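Local coordinates for protein diol-dehydratase (Roseburia inulinivorans, PDB 5I2A) that dehydrates 1,2-propanediol without vitamin B12, as a member of the glycyl radical enzymes related to pyruvate formate-lyase, at residues Arg249-Val254 against Phe269-Gln274; Glu260-Ala265 against Glu314-Ile319. One frame throughout, in Å; residues are numbered along the deposited sequence. Where two conformers were deposited one is given.

Contact 1 (Arg249-Val254 against Phe269-Gln274); sequences RVCKNV and FWFIQQ
Cys251 and Phe271 make the main side-chain contact between these segments. The sulfur lies at the edge of the ring, near its plane. Cys251 SG is 3.8 Å from Phe271 CE2 and 3.9 Å from Phe271 CZ. The line from SG to the ring centroid runs 80° off the ring normal, so this is an edge-on sulfur-aromatic contact. The second touch is with backbone: Val254 O approaches the ring obliquely, 4.0 Å from Phe271 CD2. The backbones stay well apart, with Val254 CA and Phe271 CA 8.5 Å from each other. The gap is bridged by the Phe271 ring, met by Cys251 SG and Val254 O.

Val250 O accepts from both Asn253 N and Val254 N, at 2.9 Å and 3.0 Å, and this turn places Val254 beside the ring. All three touching residues are buried. Helix 200-233 packs against the same place, with Tyr224 and Ala225 on Cys251 and Ala221 on Phe271. Gln267 and Ser268, one turn earlier on helix 262-279, meet Val250 and Val254. The contact thus joins the last turn of helix 238-253 to the middle of helix 262-279, beside helix 200-233.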
ATOM      1  N   ARG A 249      22.286  13.922  34.218  1.00 23.46           N
ATOM      2  CA  ARG A 249      21.053  13.729  34.985  1.00 25.06           C
ATOM      3  C   ARG A 249      19.824  14.078  34.144  1.00 22.99           C
ATOM      4  O   ARG A 249      18.815  13.376  34.186  1.00 22.54           O
ATOM      5  CB  ARG A 249      21.052  14.572  36.277  1.00 24.48           C
ATOM      6  CG  ARG A 249      22.056  14.095  37.342  1.00 34.93           C
ATOM      7  CD  ARG A 249      21.855  14.784  38.705  1.00 31.69           C
ATOM      8  NE  ARG A 249      21.890  16.240  38.593  1.00 34.12           N
ATOM      9  CZ  ARG A 249      22.996  16.978  38.667  1.00 36.79           C
ATOM     10  NH1 ARG A 249      24.175  16.401  38.870  1.00 37.32           N
ATOM     11  NH2 ARG A 249      22.919  18.298  38.538  1.00 36.60           N
ATOM     12  N   VAL A 250      19.915  15.162  33.387  1.00 22.50           N
ATOM     13  CA  VAL A 250      18.793  15.612  32.568  1.00 18.62           C
ATOM     14  C   VAL A 250      18.458  14.572  31.481  1.00 15.23           C
ATOM     15  O   VAL A 250      17.309  14.188  31.313  1.00 18.61           O
ATOM     16  CB  VAL A 250      19.096  16.980  31.921  1.00 19.13           C
ATOM     17  CG1 VAL A 250      18.120  17.263  30.792  1.00 19.01           C
ATOM     18  CG2 VAL A 250      19.046  18.086  32.978  1.00 19.19           C
ATOM     19  N   CYS A 251      19.476  14.100  30.772  1.00 19.13           N
ATOM     20  CA  CYS A 251      19.254  13.193  29.650  1.00 20.03           C
ATOM     21  C   CYS A 251      18.802  11.795  30.075  1.00 23.17           C
ATOM     22  O   CYS A 251      18.273  11.042  29.255  1.00 20.98           O
ATOM     23  CB  CYS A 251      20.508  13.087  28.795  1.00 13.17           C
ATOM     24  SG  CYS A 251      20.918  14.629  27.927  1.00 19.80           S
ATOM     25  N   LYS A 252      19.009  11.447  31.343  1.00 19.79           N
ATOM     26  CA  LYS A 252      18.457  10.205  31.876  1.00 18.76           C
ATOM     27  C   LYS A 252      16.970  10.324  32.172  1.00 18.45           C
ATOM     28  O   LYS A 252      16.293   9.317  32.303  1.00 21.41           O
ATOM     29  CB  LYS A 252      19.173   9.775  33.159  1.00 25.82           C
ATOM     30  CG  LYS A 252      20.547   9.174  32.978  1.00 25.88           C
ATOM     31  CD  LYS A 252      21.103   8.805  34.356  1.00 32.07           C
ATOM     32  CE  LYS A 252      22.607   8.643  34.341  1.00 34.29           C
ATOM     33  NZ  LYS A 252      23.037   7.375  33.687  1.00 48.48           N
ATOM     34  N   ASN A 253      16.466  11.550  32.302  0.58 17.32           N
ATOM     35  CA  ASN A 253      15.050  11.743  32.609  0.58 18.99           C
ATOM     36  C   ASN A 253      14.206  12.099  31.388  0.58 18.96           C
ATOM     37  O   ASN A 253      13.072  11.640  31.272  0.58 20.68           O
ATOM     38  CB  ASN A 253      14.862  12.826  33.679  0.58 19.59           C
ATOM     39  CG  ASN A 253      13.544  12.679  34.436  0.58 19.94           C
ATOM     40  OD1 ASN A 253      13.301  11.646  35.065  0.58 23.67           O
ATOM     41  ND2 ASN A 253      12.701  13.715  34.401  0.58 19.07           N
ATOM     42  N   VAL A 254      14.740  12.921  30.489  1.00 17.05           N
ATOM     43  CA  VAL A 254      13.942  13.375  29.348  1.00 18.39           C
ATOM     44  C   VAL A 254      14.577  12.950  28.017  1.00 18.67           C
ATOM     45  O   VAL A 254      15.788  12.867  27.892  1.00 17.19           O
ATOM     46  CB  VAL A 254      13.707  14.919  29.375  1.00 17.46           C
ATOM     47  CG1 VAL A 254      12.865  15.319  30.586  1.00 17.97           C
ATOM     48  CG2 VAL A 254      15.013  15.686  29.340  1.00 18.19           C
ATOM     49  N   PHE A 269      12.442  19.251  24.707  1.00 16.10           N
ATOM     50  CA  PHE A 269      12.101  19.942  23.487  1.00 15.81           C
ATOM     51  C   PHE A 269      13.162  19.739  22.413  1.00 16.65           C
ATOM     52  O   PHE A 269      12.831  19.372  21.281  1.00 17.86           O
ATOM     53  CB  PHE A 269      11.920  21.435  23.725  1.00 14.63           C
ATOM     54  CG  PHE A 269      12.017  22.242  22.475  1.00 16.83           C
ATOM     55  CD1 PHE A 269      10.930  22.354  21.629  1.00 13.50           C
ATOM     56  CD2 PHE A 269      13.204  22.852  22.116  1.00 14.26           C
ATOM     57  CE1 PHE A 269      11.013  23.074  20.466  1.00 13.66           C
ATOM     58  CE2 PHE A 269      13.291  23.577  20.950  1.00 16.64           C
ATOM     59  CZ  PHE A 269      12.189  23.687  20.124  1.00 17.48           C
ATOM     60  N   TRP A 270      14.428  19.972  22.752  1.00 13.23           N
ATOM     61  CA  TRP A 270      15.458  19.931  21.722  1.00 16.35           C
ATOM     62  C   TRP A 270      15.602  18.523  21.127  1.00 16.48           C
ATOM     63  O   TRP A 270      15.744  18.385  19.931  1.00 15.20           O
ATOM     64  CB  TRP A 270      16.832  20.406  22.218  1.00 13.34           C
ATOM     65  CG  TRP A 270      17.850  20.239  21.119  1.00 14.32           C
ATOM     66  CD1 TRP A 270      18.884  19.360  21.082  1.00 14.11           C
ATOM     67  CD2 TRP A 270      17.852  20.917  19.851  1.00 14.44           C
ATOM     68  NE1 TRP A 270      19.559  19.475  19.885  1.00 15.17           N
ATOM     69  CE2 TRP A 270      18.936  20.418  19.112  1.00 14.54           C
ATOM     70  CE3 TRP A 270      17.042  21.909  19.279  1.00 16.07           C
ATOM     71  CZ2 TRP A 270      19.231  20.865  17.825  1.00 10.34           C
ATOM     72  CZ3 TRP A 270      17.341  22.363  18.008  1.00 12.79           C
ATOM     73  CH2 TRP A 270      18.428  21.844  17.295  1.00 14.15           C
ATOM     74  N   PHE A 271      15.578  17.489  21.958  1.00 16.81           N
ATOM     75  CA  PHE A 271      15.668  16.118  21.444  1.00 15.52           C
ATOM     76  C   PHE A 271      14.539  15.830  20.438  1.00 11.77           C
ATOM     77  O   PHE A 271      14.770  15.218  19.407  1.00 13.45           O
ATOM     78  CB  PHE A 271      15.643  15.105  22.598  1.00 13.25           C
ATOM     79  CG  PHE A 271      17.010  14.834  23.206  1.00 17.73           C
ATOM     80  CD1 PHE A 271      18.138  14.732  22.406  1.00 15.17           C
ATOM     81  CD2 PHE A 271      17.159  14.691  24.577  1.00 14.99           C
ATOM     82  CE1 PHE A 271      19.391  14.479  22.961  1.00 17.79           C
ATOM     83  CE2 PHE A 271      18.408  14.437  25.143  1.00 16.38           C
ATOM     84  CZ  PHE A 271      19.521  14.332  24.343  1.00 17.52           C
ATOM     85  N   ILE A 272      13.333  16.300  20.725  1.00 13.14           N
ATOM     86  CA  ILE A 272      12.226  16.086  19.804  1.00 15.36           C
ATOM     87  C   ILE A 272      12.476  16.859  18.503  1.00 16.00           C
ATOM     88  O   ILE A 272      12.363  16.289  17.418  1.00 14.13           O
ATOM     89  CB  ILE A 272      10.874  16.493  20.414  1.00 13.32           C
ATOM     90  CG1 ILE A 272      10.572  15.640  21.649  1.00 13.92           C
ATOM     91  CG2 ILE A 272       9.775  16.336  19.388  1.00 13.67           C
ATOM     92  CD1 ILE A 272      10.624  14.111  21.385  1.00 13.79           C
ATOM     93  N   GLN A 273      12.851  18.132  18.624  1.00 16.39           N
ATOM     94  CA  GLN A 273      13.178  18.969  17.465  1.00 16.15           C
ATOM     95  C   GLN A 273      14.241  18.318  16.588  1.00 14.84           C
ATOM     96  O   GLN A 273      14.156  18.353  15.363  1.00 14.00           O
ATOM     97  CB  GLN A 273      13.671  20.351  17.903  1.00 14.61           C
ATOM     98  CG  GLN A 273      13.903  21.333  16.753  1.00 15.21           C
ATOM     99  CD  GLN A 273      12.598  21.811  16.104  1.00 15.86           C
ATOM    100  OE1 GLN A 273      11.508  21.614  16.647  1.00 13.77           O
ATOM    101  NE2 GLN A 273      12.715  22.449  14.939  1.00 11.10           N
ATOM    102  N   GLN A 274      15.247  17.741  17.230  1.00 13.40           N
ATOM    103  CA  GLN A 274      16.353  17.135  16.517  1.00 14.95           C
ATOM    104  C   GLN A 274      15.980  15.806  15.848  1.00 17.03           C
ATOM    105  O   GLN A 274      16.208  15.634  14.652  1.00 14.22           O
ATOM    106  CB  GLN A 274      17.544  16.914  17.457  1.00 13.22           C
ATOM    107  CG  GLN A 274      18.777  16.387  16.728  1.00 14.92           C
ATOM    108  CD  GLN A 274      19.792  15.732  17.667  1.00 15.42           C
ATOM    109  OE1 GLN A 274      19.566  15.635  18.872  1.00 15.37           O
ATOM    110  NE2 GLN A 274      20.907  15.285  17.111  1.00 12.07           N
TER

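Contact 2 (Glu260-Ala265 against Glu314-Ile319); sequences ESFQEA and ELIDCI
Apolar contacts carry the pairing of Phe262 and Gln263 with Leu315 and Ile316. Leu315 sends its two methyls to different partners. Its CD1 sits 3.7 Å from Phe262 CD2, oblique to the ring, and 3.8 Å from Gln263 CB. The Leu315 side chain crosses that of Gln263 at about a right angle, with Leu315 CD2 4.0 Å from Gln263 CD. Ile316 meets the far end of the phenyl ring. Ile316 CG1 lies in the ring plane at the edge, 3.9 Å from Phe262 CZ. Phe262 CG is anti to the backbone N (chi1 -175°), which carries the ring across to helix 309-323. Tyr298 meets the same ring edge-to-face.

Polar bonds fix the start of helix 262-279. Ser261 is its N-cap, and Glu264 N donates to Ser261 OG at 3.0 Å. Glu264 OE1 in turn accepts from Glu260 N at 2.7 Å, on the anti side and 32° out of the carboxylate plane. The amide oxygen of the buried Gln263 is bound by Tyr311 OH, from the preceding turn of helix 309-323.

The arrangement is a capped helix N-terminus packed on a neighbouring helix. It belongs to the helical part of the pyruvate formate-lyase-like region.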
ATOM      1  N   GLU A 260      10.862  17.780  34.700  1.00 21.45           N
ATOM      2  CA  GLU A 260      10.814  18.224  36.100  1.00 30.01           C
ATOM      3  C   GLU A 260      11.469  19.582  36.359  1.00 27.29           C
ATOM      4  O   GLU A 260      11.452  20.077  37.478  1.00 26.67           O
ATOM      5  CB  GLU A 260      11.497  17.195  36.999  1.00 26.14           C
ATOM      6  CG  GLU A 260      11.139  15.768  36.688  1.00 34.85           C
ATOM      7  CD  GLU A 260      10.154  15.191  37.671  1.00 46.01           C
ATOM      8  OE1 GLU A 260       9.123  15.851  37.943  1.00 48.50           O
ATOM      9  OE2 GLU A 260      10.424  14.081  38.176  1.00 49.02           O
ATOM     10  N   SER A 261      12.070  20.164  35.332  1.00 25.20           N
ATOM     11  CA  SER A 261      12.743  21.448  35.471  1.00 24.04           C
ATOM     12  C   SER A 261      12.725  22.194  34.148  1.00 27.13           C
ATOM     13  O   SER A 261      12.386  21.612  33.113  1.00 25.26           O
ATOM     14  CB  SER A 261      14.186  21.258  35.937  1.00 22.23           C
ATOM     15  OG  SER A 261      14.975  20.700  34.907  1.00 24.33           O
ATOM     16  N   PHE A 262      13.090  23.476  34.169  1.00 19.67           N
ATOM     17  CA  PHE A 262      13.110  24.233  32.937  1.00 20.98           C
ATOM     18  C   PHE A 262      14.195  23.666  32.026  1.00 20.66           C
ATOM     19  O   PHE A 262      13.986  23.549  30.825  1.00 21.93           O
ATOM     20  CB  PHE A 262      13.331  25.729  33.180  1.00 19.73           C
ATOM     21  CG  PHE A 262      13.231  26.564  31.931  1.00 17.30           C
ATOM     22  CD1 PHE A 262      12.035  26.643  31.230  1.00 18.20           C
ATOM     23  CD2 PHE A 262      14.326  27.260  31.450  1.00 19.47           C
ATOM     24  CE1 PHE A 262      11.936  27.409  30.072  1.00 17.46           C
ATOM     25  CE2 PHE A 262      14.237  28.033  30.294  1.00 16.77           C
ATOM     26  CZ  PHE A 262      13.035  28.104  29.606  1.00 16.37           C
ATOM     27  N   GLN A 263      15.345  23.297  32.585  1.00 15.69           N
ATOM     28  CA  GLN A 263      16.393  22.745  31.737  1.00 18.63           C
ATOM     29  C   GLN A 263      15.939  21.398  31.134  1.00 18.81           C
ATOM     30  O   GLN A 263      16.232  21.108  29.974  1.00 19.41           O
ATOM     31  CB  GLN A 263      17.714  22.571  32.493  1.00 18.59           C
ATOM     32  CG  GLN A 263      18.791  21.897  31.630  1.00 18.89           C
ATOM     33  CD  GLN A 263      20.205  22.078  32.164  1.00 24.53           C
ATOM     34  OE1 GLN A 263      20.422  22.771  33.151  1.00 22.93           O
ATOM     35  NE2 GLN A 263      21.169  21.429  31.520  1.00 18.63           N
ATOM     36  N   GLU A 264      15.231  20.587  31.917  1.00 17.54           N
ATOM     37  CA  GLU A 264      14.692  19.323  31.396  1.00 18.87           C
ATOM     38  C   GLU A 264      13.685  19.585  30.266  1.00 18.03           C
ATOM     39  O   GLU A 264      13.705  18.893  29.253  1.00 19.02           O
ATOM     40  CB  GLU A 264      14.052  18.500  32.508  1.00 19.44           C
ATOM     41  CG  GLU A 264      15.081  17.724  33.323  1.00 20.12           C
ATOM     42  CD  GLU A 264      14.474  16.742  34.319  1.00 23.89           C
ATOM     43  OE1 GLU A 264      13.238  16.534  34.324  1.00 24.04           O
ATOM     44  OE2 GLU A 264      15.257  16.162  35.092  1.00 27.06           O
ATOM     45  N   ALA A 265      12.838  20.596  30.433  1.00 16.26           N
ATOM     46  CA  ALA A 265      11.898  20.984  29.397  1.00 17.54           C
ATOM     47  C   ALA A 265      12.643  21.410  28.134  1.00 18.54           C
ATOM     48  O   ALA A 265      12.278  21.000  27.042  1.00 20.15           O
ATOM     49  CB  ALA A 265      10.989  22.095  29.882  1.00 14.91           C
ATOM     50  N   GLU A 314      19.915  31.991  29.403  1.00 15.48           N
ATOM     51  CA  GLU A 314      21.080  31.314  28.862  1.00 19.12           C
ATOM     52  C   GLU A 314      20.675  30.000  28.184  1.00 18.77           C
ATOM     53  O   GLU A 314      21.183  29.661  27.112  1.00 20.12           O
ATOM     54  CB  GLU A 314      22.118  31.042  29.954  1.00 18.02           C
ATOM     55  CG  GLU A 314      23.450  30.548  29.389  1.00 20.16           C
ATOM     56  CD  GLU A 314      24.514  30.345  30.467  1.00 23.31           C
ATOM     57  OE1 GLU A 314      24.144  30.184  31.641  1.00 23.42           O
ATOM     58  OE2 GLU A 314      25.710  30.331  30.130  1.00 18.99           O
ATOM     59  N   LEU A 315      19.758  29.270  28.812  1.00 16.10           N
ATOM     60  CA  LEU A 315      19.265  28.014  28.245  1.00 19.46           C
ATOM     61  C   LEU A 315      18.549  28.254  26.910  1.00 18.34           C
ATOM     62  O   LEU A 315      18.778  27.545  25.938  1.00 18.69           O
ATOM     63  CB  LEU A 315      18.331  27.308  29.225  1.00 16.34           C
ATOM     64  CG  LEU A 315      18.971  26.659  30.457  1.00 20.86           C
ATOM     65  CD1 LEU A 315      17.903  26.260  31.468  1.00 17.00           C
ATOM     66  CD2 LEU A 315      19.833  25.456  30.089  1.00 19.10           C
ATOM     67  N   ILE A 316      17.689  29.264  26.872  1.00 19.45           N
ATOM     68  CA  ILE A 316      16.963  29.592  25.659  1.00 17.66           C
ATOM     69  C   ILE A 316      17.940  30.023  24.558  1.00 17.75           C
ATOM     70  O   ILE A 316      17.822  29.591  23.404  1.00 17.50           O
ATOM     71  CB  ILE A 316      15.922  30.689  25.921  1.00 18.90           C
ATOM     72  CG1 ILE A 316      14.845  30.161  26.875  1.00 17.25           C
ATOM     73  CG2 ILE A 316      15.299  31.148  24.620  1.00 17.28           C
ATOM     74  CD1 ILE A 316      13.841  31.226  27.336  1.00 17.02           C
ATOM     75  N   ASP A 317      18.920  30.850  24.923  1.00 15.39           N
ATOM     76  CA  ASP A 317      19.962  31.246  23.986  1.00 16.60           C
ATOM     77  C   ASP A 317      20.677  30.013  23.419  1.00 15.95           C
ATOM     78  O   ASP A 317      20.993  29.952  22.228  1.00 14.92           O
ATOM     79  CB  ASP A 317      20.982  32.181  24.647  1.00 16.97           C
ATOM     80  CG  ASP A 317      20.416  33.564  24.953  1.00 21.80           C
ATOM     81  OD1 ASP A 317      19.264  33.860  24.566  1.00 19.86           O
ATOM     82  OD2 ASP A 317      21.134  34.364  25.584  1.00 20.67           O
ATOM     83  N   CYS A 318      20.937  29.038  24.283  1.00 15.56           N
ATOM     84  CA  CYS A 318      21.585  27.805  23.848  1.00 18.00           C
ATOM     85  C   CYS A 318      20.719  27.051  22.817  1.00 16.20           C
ATOM     86  O   CYS A 318      21.240  26.512  21.843  1.00 17.31           O
ATOM     87  CB  CYS A 318      21.898  26.911  25.051  1.00 15.20           C
ATOM     88  SG  CYS A 318      23.394  27.416  26.001  1.00 19.86           S
ATOM     89  N   ILE A 319      19.405  27.031  23.030  1.00 16.47           N
ATOM     90  CA  ILE A 319      18.494  26.395  22.079  1.00 17.63           C
ATOM     91  C   ILE A 319      18.503  27.135  20.738  1.00 16.01           C
ATOM     92  O   ILE A 319      18.528  26.502  19.690  1.00 14.74           O
ATOM     93  CB  ILE A 319      17.066  26.318  22.634  1.00 15.03           C
ATOM     94  CG1 ILE A 319      17.020  25.317  23.784  1.00 14.49           C
ATOM     95  CG2 ILE A 319      16.047  25.923  21.535  1.00 12.96           C
ATOM     96  CD1 ILE A 319      15.718  25.312  24.513  1.00 17.21           C
TER

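The two contacts lie about 10 Å apart, centre to centre, and share helix 262-279. Contact 2 uses its first turn and contact 1 a stretch further along. In chain order the segments alternate: 249-254, 260-265, 269-274, 314-319. Helix 262-279 lies between helix 238-253 and helix 309-323 and meets each through different residues. The contacts also touch directly. Asn253 ND2 is 2.9 Å from Glu264 OE1, a probable hydrogen bond, and Phe269 CE2 packs 3.7 Å from Ile319 CG2. All four segments fall in the pyruvate formate lyase-like range. Together they tie three helices, 238-253, 262-279 and 309-323. Both contacts are buried, and their centres lie about 26 and 27 Å from the centre of the chain.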